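PDB 6BQ6: thermospermine synthase from Medicago truncatula, which probably transfers an aminopropyl group from decarboxylated S-adenosylmethionine to spermidine, yielding thermospermine and S-methyl-5'-thioadenosine. Local coordinates for residues 116-119 against 120-123; 138-141 against 142-146; 161-164 against 165-168; 233-236 against 237-241; 293-296 against 297-301. All coordinates share one frame; numbering follows the deposited sequence.

Interaction 1: 116-119 against 120-123; sequences AREL and LRHK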
loop_
_atom_site.group_PDB
_atom_site.type_symbol
_atom_site.label_atom_id
_atom_site.label_comp_id
_atom_site.label_asym_id
_atom_site.label_seq_id
_atom_site.Cartn_x
_atom_site.Cartn_y
_atom_site.Cartn_z
ATOM N N ALA B 116 -13.368 -6.181 31.368
ATOM C CA ALA B 116 -14.016 -6.989 32.371
ATOM C C ALA B 116 -13.008 -7.995 32.974
ATOM O O ALA B 116 -12.942 -8.147 34.181
ATOM C CB ALA B 116 -15.197 -7.730 31.785
ATOM N N ARG B 117 -12.255 -8.660 32.108
ATOM C CA ARG B 117 -11.264 -9.652 32.559
ATOM C C ARG B 117 -10.312 -9.036 33.594
ATOM O O ARG B 117 -10.066 -9.605 34.676
ATOM C CB ARG B 117 -10.460 -10.163 31.364
ATOM C CG ARG B 117 -9.380 -11.138 31.755
ATOM C CD ARG B 117 -8.460 -11.333 30.597
ATOM N NE ARG B 117 -7.600 -10.182 30.366
ATOM C CZ ARG B 117 -7.321 -9.645 29.182
ATOM N NH1 ARG B 117 -7.906 -10.069 28.065
ATOM N NH2 ARG B 117 -6.421 -8.637 29.113
ATOM N N GLU B 118 -9.742 -7.864 33.262
ATOM C CA GLU B 118 -8.825 -7.247 34.210
ATOM C C GLU B 118 -9.494 -6.812 35.525
ATOM O O GLU B 118 -8.924 -6.923 36.582
ATOM C CB GLU B 118 -8.083 -6.074 33.564
ATOM C CG GLU B 118 -7.162 -6.485 32.433
ATOM C CD GLU B 118 -6.088 -7.502 32.866
ATOM O OE1 GLU B 118 -5.479 -7.379 33.932
ATOM O OE2 GLU B 118 -5.839 -8.457 32.092
ATOM N N LEU B 119 -10.695 -6.232 35.440
ATOM C CA LEU B 119 -11.469 -5.889 36.625
ATOM C C LEU B 119 -11.727 -7.087 37.532
ATOM O O LEU B 119 -11.591 -6.977 38.737
ATOM C CB LEU B 119 -12.811 -5.300 36.250
ATOM C CG LEU B 119 -12.739 -3.874 35.660
ATOM C CD1 LEU B 119 -13.939 -3.527 34.796
ATOM C CD2 LEU B 119 -12.515 -2.845 36.736
ATOM N N LEU B 120 -12.044 -8.210 36.921
ATOM C CA LEU B 120 -12.371 -9.441 37.686
ATOM C C LEU B 120 -11.163 -10.103 38.353
ATOM O O LEU B 120 -11.311 -10.982 39.181
ATOM C CB LEU B 120 -13.081 -10.429 36.759
ATOM C CG LEU B 120 -14.497 -9.927 36.369
ATOM C CD1 LEU B 120 -14.973 -10.707 35.161
ATOM C CD2 LEU B 120 -15.563 -10.039 37.456
ATOM N N ARG B 121 -9.953 -9.700 37.987
ATOM C CA ARG B 121 -8.754 -10.076 38.728
ATOM C C ARG B 121 -8.691 -9.486 40.118
ATOM O O ARG B 121 -7.922 -9.961 40.923
ATOM C CB ARG B 121 -7.478 -9.736 37.947
ATOM C CG ARG B 121 -7.377 -10.529 36.648
ATOM C CD ARG B 121 -6.141 -10.148 35.825
ATOM N NE ARG B 121 -4.909 -10.327 36.584
ATOM C CZ ARG B 121 -3.799 -9.590 36.473
ATOM N NH1 ARG B 121 -3.715 -8.562 35.659
ATOM N NH2 ARG B 121 -2.774 -9.863 37.236
ATOM N N HIS B 122 -9.446 -8.419 40.394
ATOM C CA HIS B 122 -9.462 -7.814 41.703
ATOM C C HIS B 122 -10.341 -8.571 42.652
ATOM O O HIS B 122 -11.536 -8.663 42.450
ATOM C CB HIS B 122 -9.915 -6.371 41.573
ATOM C CG HIS B 122 -8.850 -5.482 41.030
ATOM N ND1 HIS B 122 -8.178 -4.580 41.821
ATOM C CD2 HIS B 122 -8.371 -5.322 39.770
ATOM C CE1 HIS B 122 -7.301 -3.916 41.082
ATOM N NE2 HIS B 122 -7.392 -4.356 39.840
ATOM N N LYS B 123 -9.758 -9.060 43.752
ATOM C CA LYS B 123 -10.572 -9.802 44.720
ATOM C C LYS B 123 -11.612 -8.986 45.455
ATOM O O LYS B 123 -12.568 -9.572 45.965
ATOM C CB LYS B 123 -9.662 -10.548 45.720
ATOM C CG LYS B 123 -8.936 -11.652 45.024
ATOM C CD LYS B 123 -7.882 -12.296 45.914
ATOM C CE LYS B 123 -6.677 -11.398 46.129
ATOM N NZ LYS B 123 -5.533 -12.171 46.748
#
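Glu118 and Arg121 form an i/i+3 salt bridge at the C-terminal end of helix 114-120, which follows a glycine-rich loop in the Rossmann-like domain. From CB, the Arg121 chain runs beside Glu118, pointing the same way: CB lies 3.4 Å from Glu118 O, and CG is 3.5 Å from Arg117 O. CD lies 3.4 Å from Glu118 OE1; the bend at chi3 (57°) beyond it brings NH1 round to the same oxygen at 2.7 Å, with NE and CZ passing it at longer range. NH1 meets the syn lone pair of OE1 in the guanidinium plane, while carboxylate and guanidinium planes stand 76° apart. NH2 goes on to Ile284 O. The other carboxylate oxygen, OE2, is gripped side-on by Arg117 NE and NH2, both at 3.0 Å, and Arg117 also binds Glu84 and Asn148. The buried carboxylate thus joins two arginines, and OE1 also bonds His93. A glutamine at Glu118 would probably leave the two arginines without their shared negative charge and weaken their hold on the helix end. His122 N donates to Leu119 O at 3.1 Å; the His122 ring bonds His93 ND1 through NE2 and turns its edge, through CD2, to Glu118 O.

Interaction 2: 138-141 against 142-146; sequences VEFC and KSYLV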
loop_
_atom_site.group_PDB
_atom_site.type_symbol
_atom_site.label_atom_id
_atom_site.label_comp_id
_atom_site.label_asym_id
_atom_site.label_seq_id
_atom_site.Cartn_x
_atom_site.Cartn_y
_atom_site.Cartn_z
ATOM N N VAL B 138 -20.223 -7.930 21.378
ATOM C CA VAL B 138 -20.120 -8.706 22.616
ATOM C C VAL B 138 -20.178 -10.177 22.296
ATOM O O VAL B 138 -19.367 -10.971 22.777
ATOM C CB VAL B 138 -21.242 -8.360 23.615
ATOM C CG1 VAL B 138 -21.210 -9.292 24.812
ATOM C CG2 VAL B 138 -21.041 -6.925 24.052
ATOM N N GLU B 139 -21.171 -10.541 21.505
ATOM C CA GLU B 139 -21.378 -11.966 21.221
ATOM C C GLU B 139 -20.229 -12.535 20.387
ATOM O O GLU B 139 -19.796 -13.667 20.624
ATOM C CB GLU B 139 -22.731 -12.161 20.565
ATOM C CG GLU B 139 -23.895 -11.988 21.548
ATOM C CD GLU B 139 -23.931 -13.055 22.661
ATOM O OE1 GLU B 139 -23.504 -14.214 22.447
ATOM O OE2 GLU B 139 -24.312 -12.720 23.785
ATOM N N PHE B 140 -19.715 -11.724 19.457
ATOM C CA PHE B 140 -18.560 -12.125 18.663
ATOM C C PHE B 140 -17.380 -12.420 19.583
ATOM O O PHE B 140 -16.758 -13.472 19.497
ATOM C CB PHE B 140 -18.187 -11.035 17.686
ATOM C CG PHE B 140 -17.051 -11.417 16.796
ATOM C CD1 PHE B 140 -17.278 -12.198 15.704
ATOM C CD2 PHE B 140 -15.776 -11.076 17.109
ATOM C CE1 PHE B 140 -16.231 -12.615 14.910
ATOM C CE2 PHE B 140 -14.705 -11.470 16.304
ATOM C CZ PHE B 140 -14.938 -12.233 15.203
ATOM N N CYS B 141 -17.078 -11.477 20.471
ATOM C CA CYS B 141 -15.907 -11.622 21.344
ATOM C C CYS B 141 -16.095 -12.730 22.369
ATOM O O CYS B 141 -15.166 -13.424 22.693
ATOM C CB CYS B 141 -15.568 -10.295 21.992
ATOM S SG CYS B 141 -15.013 -9.092 20.775
ATOM N N LYS B 142 -17.311 -12.890 22.883
ATOM C CA LYS B 142 -17.571 -13.967 23.811
ATOM C C LYS B 142 -17.238 -15.325 23.201
ATOM O O LYS B 142 -16.772 -16.260 23.892
ATOM C CB LYS B 142 -19.027 -13.932 24.228
ATOM C CG LYS B 142 -19.368 -14.952 25.264
ATOM C CD LYS B 142 -20.684 -14.600 25.963
ATOM C CE LYS B 142 -21.000 -15.657 27.020
ATOM N NZ LYS B 142 -21.771 -15.111 28.186
ATOM N N SER B 143 -17.466 -15.433 21.910
ATOM C CA SER B 143 -17.164 -16.672 21.181
ATOM C C SER B 143 -15.729 -16.811 20.686
ATOM O O SER B 143 -15.152 -17.928 20.705
ATOM C CB SER B 143 -18.131 -16.836 20.003
ATOM O OG SER B 143 -19.260 -17.564 20.458
ATOM N N TYR B 144 -15.146 -15.710 20.227
ATOM C CA TYR B 144 -13.848 -15.759 19.550
ATOM C C TYR B 144 -12.647 -15.302 20.312
ATOM O O TYR B 144 -11.539 -15.653 19.919
ATOM C CB TYR B 144 -13.932 -14.983 18.259
ATOM C CG TYR B 144 -14.845 -15.679 17.266
ATOM C CD1 TYR B 144 -14.482 -16.891 16.707
ATOM C CD2 TYR B 144 -16.068 -15.130 16.897
ATOM C CE1 TYR B 144 -15.318 -17.523 15.770
ATOM C CE2 TYR B 144 -16.898 -15.763 15.990
ATOM C CZ TYR B 144 -16.518 -16.957 15.442
ATOM O OH TYR B 144 -17.318 -17.565 14.505
ATOM N N LEU B 145 -12.820 -14.543 21.392
ATOM C CA LEU B 145 -11.674 -14.140 22.179
ATOM C C LEU B 145 -11.549 -15.060 23.373
ATOM O O LEU B 145 -12.022 -14.769 24.466
ATOM C CB LEU B 145 -11.718 -12.658 22.566
ATOM C CG LEU B 145 -11.832 -11.637 21.437
ATOM C CD1 LEU B 145 -11.650 -10.206 21.954
ATOM C CD2 LEU B 145 -10.860 -11.906 20.310
ATOM N N VAL B 146 -10.823 -16.163 23.189
ATOM C CA VAL B 146 -10.839 -17.191 24.211
ATOM C C VAL B 146 -10.109 -16.734 25.485
ATOM O O VAL B 146 -10.465 -17.154 26.569
ATOM C CB VAL B 146 -10.364 -18.565 23.692
ATOM C CG1 VAL B 146 -10.519 -19.612 24.805
ATOM C CG2 VAL B 146 -11.206 -18.992 22.485
#
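Phe140 and Tyr144, one helical turn apart, make the tight part of this contact. Tyr144 brings the CD2-CE2 side of its ring over one face of Phe140, displaced toward the rim, with CD2 3.2 Å from Phe140 CE1. The ring planes meet at 39° with centroids 4.5 Å apart, so the pair is oblique, neither a stack nor edge-to-face. Phe140 CG lies anti to the backbone N (chi1 -177°), whereas that of Tyr144 lies anti to its carbonyl carbon (chi1 -68°); from these different starts the two side chains cross at about a right angle. Tyr144 CD2 also sits 3.2 Å from Phe140 O, the carbonyl that accepts from Tyr144 N at 2.9 Å. Next to them Cys141 SG packs on Leu145 CD1 at 3.7 Å, a looser apolar touch.

This is the last turn of helix 135-144 in the Rossmann-like domain, and Leu145 is the first residue to leave helical geometry, although its N still donates to Cys141 O. Phe140 and Cys141 face the N-terminal beta-sheet, where Leu71 touches both, and Ile59 and Leu61 also meet the Phe140 ring. An alanine in place of Phe140 would probably open a gap between helix and sheet and take away the face on which Tyr144 CD2 rests, so that its ring could turn more easily.

The solvent side is looser. Lys142 stretches away from the helix after its CB passes Val138 O, its side chain touching Phe152 and His153 of helix 149-153, and the ends of Glu139 and Lys142 do not meet: OE2 and NZ stay 5.6 Å apart.

Interaction 3: 161-164 against 165-168; sequences INDA and KAEL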
loop_
_atom_site.group_PDB
_atom_site.type_symbol
_atom_site.label_atom_id
_atom_site.label_comp_id
_atom_site.label_asym_id
_atom_site.label_seq_id
_atom_site.Cartn_x
_atom_site.Cartn_y
_atom_site.Cartn_z
ATOM N N ILE B 161 -27.042 -4.389 27.228
ATOM C CA ILE B 161 -26.976 -3.807 25.895
ATOM C C ILE B 161 -27.777 -2.520 25.900
ATOM O O ILE B 161 -29.002 -2.533 25.904
ATOM C CB ILE B 161 -27.493 -4.773 24.806
ATOM C CG1 ILE B 161 -26.746 -6.139 24.893
ATOM C CG2 ILE B 161 -27.299 -4.106 23.439
ATOM C CD1 ILE B 161 -25.233 -6.068 24.747
ATOM N N ASN B 162 -27.068 -1.391 25.935
ATOM C CA ASN B 162 -27.696 -0.079 26.026
ATOM C C ASN B 162 -26.673 0.979 25.781
ATOM O O ASN B 162 -25.443 0.733 25.807
ATOM C CB ASN B 162 -28.406 0.100 27.405
ATOM C CG ASN B 162 -29.561 1.115 27.396
ATOM O OD1 ASN B 162 -29.967 1.622 26.342
ATOM N ND2 ASN B 162 -30.087 1.427 28.589
ATOM N N ASP B 163 -27.193 2.159 25.488
ATOM C CA ASP B 163 -26.444 3.402 25.553
ATOM C C ASP B 163 -26.085 3.635 27.017
ATOM O O ASP B 163 -26.963 3.577 27.855
ATOM C CB ASP B 163 -27.354 4.530 25.102
ATOM C CG ASP B 163 -26.686 5.860 25.191
ATOM O OD1 ASP B 163 -25.885 6.170 24.300
ATOM O OD2 ASP B 163 -26.950 6.608 26.145
ATOM N N ALA B 164 -24.817 3.895 27.317
ATOM C CA ALA B 164 -24.372 4.055 28.705
ATOM C C ALA B 164 -25.025 5.261 29.407
ATOM O O ALA B 164 -25.283 5.191 30.604
ATOM C CB ALA B 164 -22.845 4.145 28.780
ATOM N N LYS B 165 -25.304 6.364 28.687
ATOM C CA LYS B 165 -25.969 7.515 29.318
ATOM C C LYS B 165 -27.352 7.151 29.749
ATOM O O LYS B 165 -27.763 7.470 30.868
ATOM C CB LYS B 165 -26.012 8.772 28.390
ATOM C CG LYS B 165 -26.758 9.953 28.985
ATOM C CD LYS B 165 -26.750 11.145 28.020
ATOM C CE LYS B 165 -27.919 12.101 28.242
ATOM N NZ LYS B 165 -27.606 13.088 29.292
ATOM N N ALA B 166 -28.099 6.505 28.866
ATOM C CA ALA B 166 -29.443 6.042 29.205
ATOM C C ALA B 166 -29.439 5.076 30.355
ATOM O O ALA B 166 -30.284 5.179 31.261
ATOM C CB ALA B 166 -30.073 5.373 27.987
ATOM N N GLU B 167 -28.496 4.128 30.321
ATOM C CA GLU B 167 -28.405 3.127 31.398
ATOM C C GLU B 167 -28.120 3.737 32.761
ATOM O O GLU B 167 -28.838 3.458 33.729
ATOM C CB GLU B 167 -27.346 2.086 31.074
ATOM C CG GLU B 167 -27.315 0.906 31.994
ATOM C CD GLU B 167 -28.579 0.055 31.967
ATOM O OE1 GLU B 167 -29.332 0.140 30.976
ATOM O OE2 GLU B 167 -28.764 -0.755 32.922
ATOM N N LEU B 168 -27.122 4.622 32.827
ATOM C CA LEU B 168 -26.779 5.285 34.092
ATOM C C LEU B 168 -27.926 6.167 34.617
ATOM O O LEU B 168 -28.222 6.140 35.809
ATOM C CB LEU B 168 -25.514 6.121 33.960
ATOM C CG LEU B 168 -24.209 5.301 33.838
ATOM C CD1 LEU B 168 -23.057 6.164 33.344
ATOM C CD2 LEU B 168 -23.852 4.659 35.162
#
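Asp163 OD2 accepts from Ala166 N at 3.0 Å, using its anti lone pair in a nearly straight bond. Its CG stands opposite the backbone N about the CA-CB bond (chi1 178°), which swings the carboxylate forward over the first turn of the helix. The Asp163 backbone follows with a second bond: its O receives Glu167 N, also at 3.0 Å. The side chain and the carbonyl of one residue thus hold two successive amides of the helix start.

A second side-chain link spans the same turn. Asn162 ND2 donates to Glu167 OE1 at 2.8 Å with an N-H...O angle of 172°, and the acceptor lies in the Asn162 amide plane. The oxygen is met nearly along its C-O axis, and the amide and carboxylate planes are 76° apart. Glu167 bends at chi2, turning its carboxylate back toward the preceding loop, and Asn162 ND2 also passes 4.0 Å from Ala166 CB.

The next shell holds the far ends of these groups. Lys193 forms a salt bridge with Asp163 OD1, so the two carboxylate oxygens serve different partners. Lys171 does the same for Glu167 OE2, while the Asn162 backbone bonds to that of Asp132 in the neighbouring strand.

Asp163 therefore N-caps helix 164-169 at the end of strand 157-161. Asp163 and Ala164 belong to the adenosine site seen in another structure of this protein, in keeping with the AdoMet-type Rossmann fold, in which loops at the C-terminal ends of the strands bind the nucleoside.

Interaction 4: 233-236 against 237-241; sequences IYNT and LRQVF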
loop_
_atom_site.group_PDB
_atom_site.type_symbol
_atom_site.label_atom_id
_atom_site.label_comp_id
_atom_site.label_asym_id
_atom_site.label_seq_id
_atom_site.Cartn_x
_atom_site.Cartn_y
_atom_site.Cartn_z
ATOM N N ILE B 233 -9.896 15.795 26.474
ATOM C CA ILE B 233 -10.483 14.940 27.502
ATOM C C ILE B 233 -9.956 15.331 28.891
ATOM O O ILE B 233 -10.701 15.502 29.834
ATOM C CB ILE B 233 -10.199 13.464 27.204
ATOM C CG1 ILE B 233 -11.008 13.001 25.970
ATOM C CG2 ILE B 233 -10.587 12.612 28.412
ATOM C CD1 ILE B 233 -10.714 11.616 25.496
ATOM N N TYR B 234 -8.643 15.500 29.013
ATOM C CA TYR B 234 -8.079 15.984 30.233
ATOM C C TYR B 234 -8.735 17.302 30.687
ATOM O O TYR B 234 -9.161 17.444 31.800
ATOM C CB TYR B 234 -6.550 16.150 30.098
ATOM C CG TYR B 234 -5.942 16.863 31.253
ATOM C CD1 TYR B 234 -5.762 16.244 32.467
ATOM C CD2 TYR B 234 -5.574 18.220 31.149
ATOM C CE1 TYR B 234 -5.236 16.936 33.560
ATOM C CE2 TYR B 234 -5.047 18.903 32.211
ATOM C CZ TYR B 234 -4.853 18.277 33.418
ATOM O OH TYR B 234 -4.342 18.968 34.501
ATOM N N ASN B 235 -8.785 18.268 29.799
ATOM C CA ASN B 235 -9.342 19.559 30.181
ATOM C C ASN B 235 -10.818 19.508 30.531
ATOM O O ASN B 235 -11.262 20.216 31.442
ATOM C CB ASN B 235 -9.091 20.620 29.110
ATOM C CG ASN B 235 -9.371 22.035 29.631
ATOM O OD1 ASN B 235 -8.864 22.414 30.694
ATOM N ND2 ASN B 235 -10.222 22.802 28.914
ATOM N N THR B 236 -11.574 18.697 29.804
ATOM C CA THR B 236 -12.998 18.548 30.089
ATOM C C THR B 236 -13.156 17.986 31.490
ATOM O O THR B 236 -13.914 18.519 32.322
ATOM C CB THR B 236 -13.699 17.715 29.017
ATOM O OG1 THR B 236 -13.495 18.321 27.724
ATOM C CG2 THR B 236 -15.182 17.616 29.291
ATOM N N LEU B 237 -12.394 16.929 31.813
ATOM C CA LEU B 237 -12.456 16.379 33.164
ATOM C C LEU B 237 -11.998 17.357 34.253
ATOM O O LEU B 237 -12.531 17.324 35.353
ATOM C CB LEU B 237 -11.686 15.062 33.248
ATOM C CG LEU B 237 -12.365 13.887 32.552
ATOM C CD1 LEU B 237 -11.389 12.744 32.310
ATOM C CD2 LEU B 237 -13.558 13.414 33.327
ATOM N N ARG B 238 -11.027 18.225 33.948
ATOM C CA ARG B 238 -10.518 19.203 34.911
ATOM C C ARG B 238 -11.627 20.204 35.282
ATOM O O ARG B 238 -11.634 20.805 36.377
ATOM C CB ARG B 238 -9.289 19.914 34.279
ATOM C CG ARG B 238 -8.586 20.884 35.178
ATOM C CD ARG B 238 -7.192 21.235 34.645
ATOM N NE ARG B 238 -7.172 21.758 33.267
ATOM C CZ ARG B 238 -6.163 22.475 32.745
ATOM N NH1 ARG B 238 -6.184 22.894 31.483
ATOM N NH2 ARG B 238 -5.120 22.777 33.505
ATOM N N GLN B 239 -12.610 20.340 34.415
ATOM C CA GLN B 239 -13.762 21.237 34.737
ATOM C C GLN B 239 -14.765 20.637 35.713
ATOM O O GLN B 239 -15.691 21.327 36.161
ATOM C CB GLN B 239 -14.561 21.588 33.465
ATOM C CG GLN B 239 -13.775 22.132 32.293
ATOM C CD GLN B 239 -12.787 23.189 32.690
ATOM O OE1 GLN B 239 -13.154 24.169 33.367
ATOM N NE2 GLN B 239 -11.533 23.027 32.289
ATOM N N VAL B 240 -14.692 19.333 35.952
ATOM C CA VAL B 240 -15.699 18.620 36.701
ATOM C C VAL B 240 -15.178 18.024 38.003
ATOM O O VAL B 240 -15.890 17.999 38.985
ATOM C CB VAL B 240 -16.306 17.492 35.838
ATOM C CG1 VAL B 240 -17.376 16.690 36.573
ATOM C CG2 VAL B 240 -16.857 18.065 34.525
ATOM N N PHE B 241 -14.001 17.407 37.973
ATOM C CA PHE B 241 -13.451 16.728 39.136
ATOM C C PHE B 241 -12.244 17.470 39.673
ATOM O O PHE B 241 -11.507 18.114 38.905
ATOM C CB PHE B 241 -12.948 15.321 38.719
ATOM C CG PHE B 241 -14.040 14.363 38.351
ATOM C CD1 PHE B 241 -14.678 13.624 39.330
ATOM C CD2 PHE B 241 -14.427 14.201 37.039
ATOM C CE1 PHE B 241 -15.695 12.742 38.995
ATOM C CE2 PHE B 241 -15.414 13.324 36.697
ATOM C CZ PHE B 241 -16.055 12.581 37.674
#
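Helical i to i+4 bonds run into the end of helix 230-238, with Leu237 N on Ile233 O and Arg238 N on Tyr234 O, both at 3.0 Å, before Gln239 N shifts to Thr236 O.

The side chains centre on Asn235 OD1. Arg238 grips this one oxygen side-on with two nitrogens: NH1 at 2.8 Å comes from above the amide carbonyl plane, and NE at 3.1 Å lies in it. Both bonds stay close to the guanidinium plane, which stands 79° from the amide. The bend of Arg238 at chi3 (56°) folds the group back over the preceding turn, where Tyr234 CE2 sits 3.7 Å from Arg238 NE and above the centre of one guanidinium face. Ring and guanidinium are inclined by 43°, and Tyr234 OH runs on to Arg238 CD at 3.6 Å.

Gln239 curls back as well: its NE2 donates to Asn235 O at 2.9 Å, giving this carbonyl a side-chain donor where the helix ends. On the buried side Ile233 CG2 and Leu237 CD1 lie alongside one another and face strands 212-220 and 256-264 of the central sheet.

Asn235 ND2 goes to His314 O, and Arg238 NH1 also goes to Asn310 O, so both residues tie helix 230-238 to the C-terminal part of the chain. Because OD1 is an uncharged acceptor, the arginine's positive charge is probably not neutralised by Asn235; within the contact it is met by a polarised amide and by Tyr234 CE2, set over one face of the guanidinium.

Interaction 5: 293-296 against 297-301; sequences KTFV and SSSTL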
loop_
_atom_site.group_PDB
_atom_site.type_symbol
_atom_site.label_atom_id
_atom_site.label_comp_id
_atom_site.label_asym_id
_atom_site.label_seq_id
_atom_site.Cartn_x
_atom_site.Cartn_y
_atom_site.Cartn_z
ATOM N N LYS B 293 6.114 1.481 39.784
ATOM C CA LYS B 293 7.047 2.364 39.085
ATOM C C LYS B 293 6.582 2.690 37.669
ATOM O O LYS B 293 6.710 3.827 37.184
ATOM C CB LYS B 293 8.458 1.769 39.026
ATOM C CG LYS B 293 9.332 1.995 40.253
ATOM C CD LYS B 293 10.735 1.515 39.854
ATOM C CE LYS B 293 11.758 1.659 40.949
ATOM N NZ LYS B 293 13.119 1.457 40.360
ATOM N N THR B 294 6.001 1.698 37.022
ATOM C CA THR B 294 5.449 1.894 35.679
ATOM C C THR B 294 4.358 2.938 35.685
ATOM O O THR B 294 4.336 3.840 34.821
ATOM C CB THR B 294 4.950 0.581 35.049
ATOM O OG1 THR B 294 5.985 -0.409 35.063
ATOM C CG2 THR B 294 4.561 0.789 33.588
ATOM N N PHE B 295 3.441 2.853 36.659
ATOM C CA PHE B 295 2.396 3.851 36.725
ATOM C C PHE B 295 2.924 5.247 36.993
ATOM O O PHE B 295 2.477 6.222 36.359
ATOM C CB PHE B 295 1.304 3.483 37.749
ATOM C CG PHE B 295 0.254 4.514 37.798
ATOM C CD1 PHE B 295 -0.584 4.643 36.709
ATOM C CD2 PHE B 295 0.231 5.472 38.789
ATOM C CE1 PHE B 295 -1.494 5.687 36.620
ATOM C CE2 PHE B 295 -0.696 6.512 38.716
ATOM C CZ PHE B 295 -1.548 6.600 37.625
ATOM N N VAL B 296 3.888 5.370 37.894
ATOM C CA VAL B 296 4.460 6.686 38.198
ATOM C C VAL B 296 5.125 7.251 36.958
ATOM O O VAL B 296 4.914 8.424 36.665
ATOM C CB VAL B 296 5.405 6.639 39.412
ATOM C CG1 VAL B 296 6.284 7.902 39.476
ATOM C CG2 VAL B 296 4.568 6.401 40.654
ATOM N N SER B 297 5.833 6.407 36.209
ATOM C CA SER B 297 6.471 6.813 34.932
ATOM C C SER B 297 5.401 7.248 33.910
ATOM O O SER B 297 5.488 8.335 33.314
ATOM C CB SER B 297 7.276 5.645 34.343
ATOM O OG SER B 297 7.854 6.050 33.070
ATOM N N SER B 298 4.354 6.434 33.780
ATOM C CA SER B 298 3.231 6.732 32.868
ATOM C C SER B 298 2.562 8.039 33.166
ATOM O O SER B 298 2.092 8.718 32.239
ATOM C CB SER B 298 2.145 5.649 32.904
ATOM O OG SER B 298 2.684 4.473 32.287
ATOM N N SER B 299 2.461 8.363 34.445
ATOM C CA SER B 299 1.785 9.585 34.880
ATOM C C SER B 299 2.688 10.829 34.924
ATOM O O SER B 299 2.266 11.899 35.316
ATOM C CB SER B 299 1.031 9.323 36.175
ATOM O OG SER B 299 1.916 9.047 37.197
ATOM N N THR B 300 3.930 10.672 34.511
ATOM C CA THR B 300 4.838 11.789 34.378
ATOM C C THR B 300 4.937 12.012 32.895
ATOM O O THR B 300 5.702 11.330 32.196
ATOM C CB THR B 300 6.246 11.443 34.929
ATOM O OG1 THR B 300 6.164 10.952 36.289
ATOM C CG2 THR B 300 7.152 12.671 34.836
ATOM N N LEU B 301 4.225 12.986 32.409
ATOM C CA LEU B 301 4.182 13.227 30.973
ATOM C C LEU B 301 5.434 14.040 30.614
ATOM O O LEU B 301 6.078 14.605 31.497
ATOM C CB LEU B 301 2.926 14.003 30.624
ATOM C CG LEU B 301 1.700 13.175 31.033
ATOM C CD1 LEU B 301 0.485 13.959 30.727
ATOM C CD2 LEU B 301 1.708 11.837 30.329
#
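Ser299 chi1 of 66° places OG between the backbone N and the carbonyl carbon, turned back over the last turn of helix 292-298, while Thr300 chi1 of -54° sets OG1 beside its own N and aims it at the same turn. Ser299 OG consequently lies within reach of two carbonyl oxygens, 3.0 Å from Phe295 O and 3.1 Å from Val296 O. Thr300 OG1 donates to Val296 O at 2.8 Å, its oxygen tilted 31° from the carbonyl plane. Ser299 N meanwhile keeps the helical bond to Phe295 O at 2.9 Å.

The Phe295 ring presents one face to Ser299 OG, 3.9 Å from CE2. The ring also meets Tyr247 edge-to-face, tying the helix to strand 243-251. Ser298 OG lies 3.1 Å from Thr294 O and bonds Ser248 O on the same strand.

The outer face meets a second subunit. Ser297 OG bonds Thr300 O of that subunit, and Thr294 OG1, held within the chain by Asp291, also bonds Lys303 N there. Far from the annotated sites, the contact thus belongs to a subunit interface. Its chemistry implies that short hydroxyl side chains serve the carbonyls of the helix end: Thr300 OG1 gives Val296 O a side-chain donor and Ser299 OG lies near two of these oxygens, while Thr300 N bonds Ser297 O.

All five contacts are local ones at helix ends, strung along the chain in order without touching. Interactions 1 to 4 lie in the Rossmann-like domain. Interaction 3 reaches the adenosine site directly, and interaction 2 approaches it from another side: the Val138 side chain is about 4 Å from that of Asp132, and nearest atoms of the two contacts are about 4 Å apart. Bound thermospermine is about 9 Å from the Cys141 side chain and about 10 Å from that of Ile233 in interaction 4. In interaction 1, the Leu119 side chain lies about 8 Å from that of Asp181, the predicted proton acceptor. Interaction 5, whose centre is 32 Å from that of interaction 2, lies at a subunit interface.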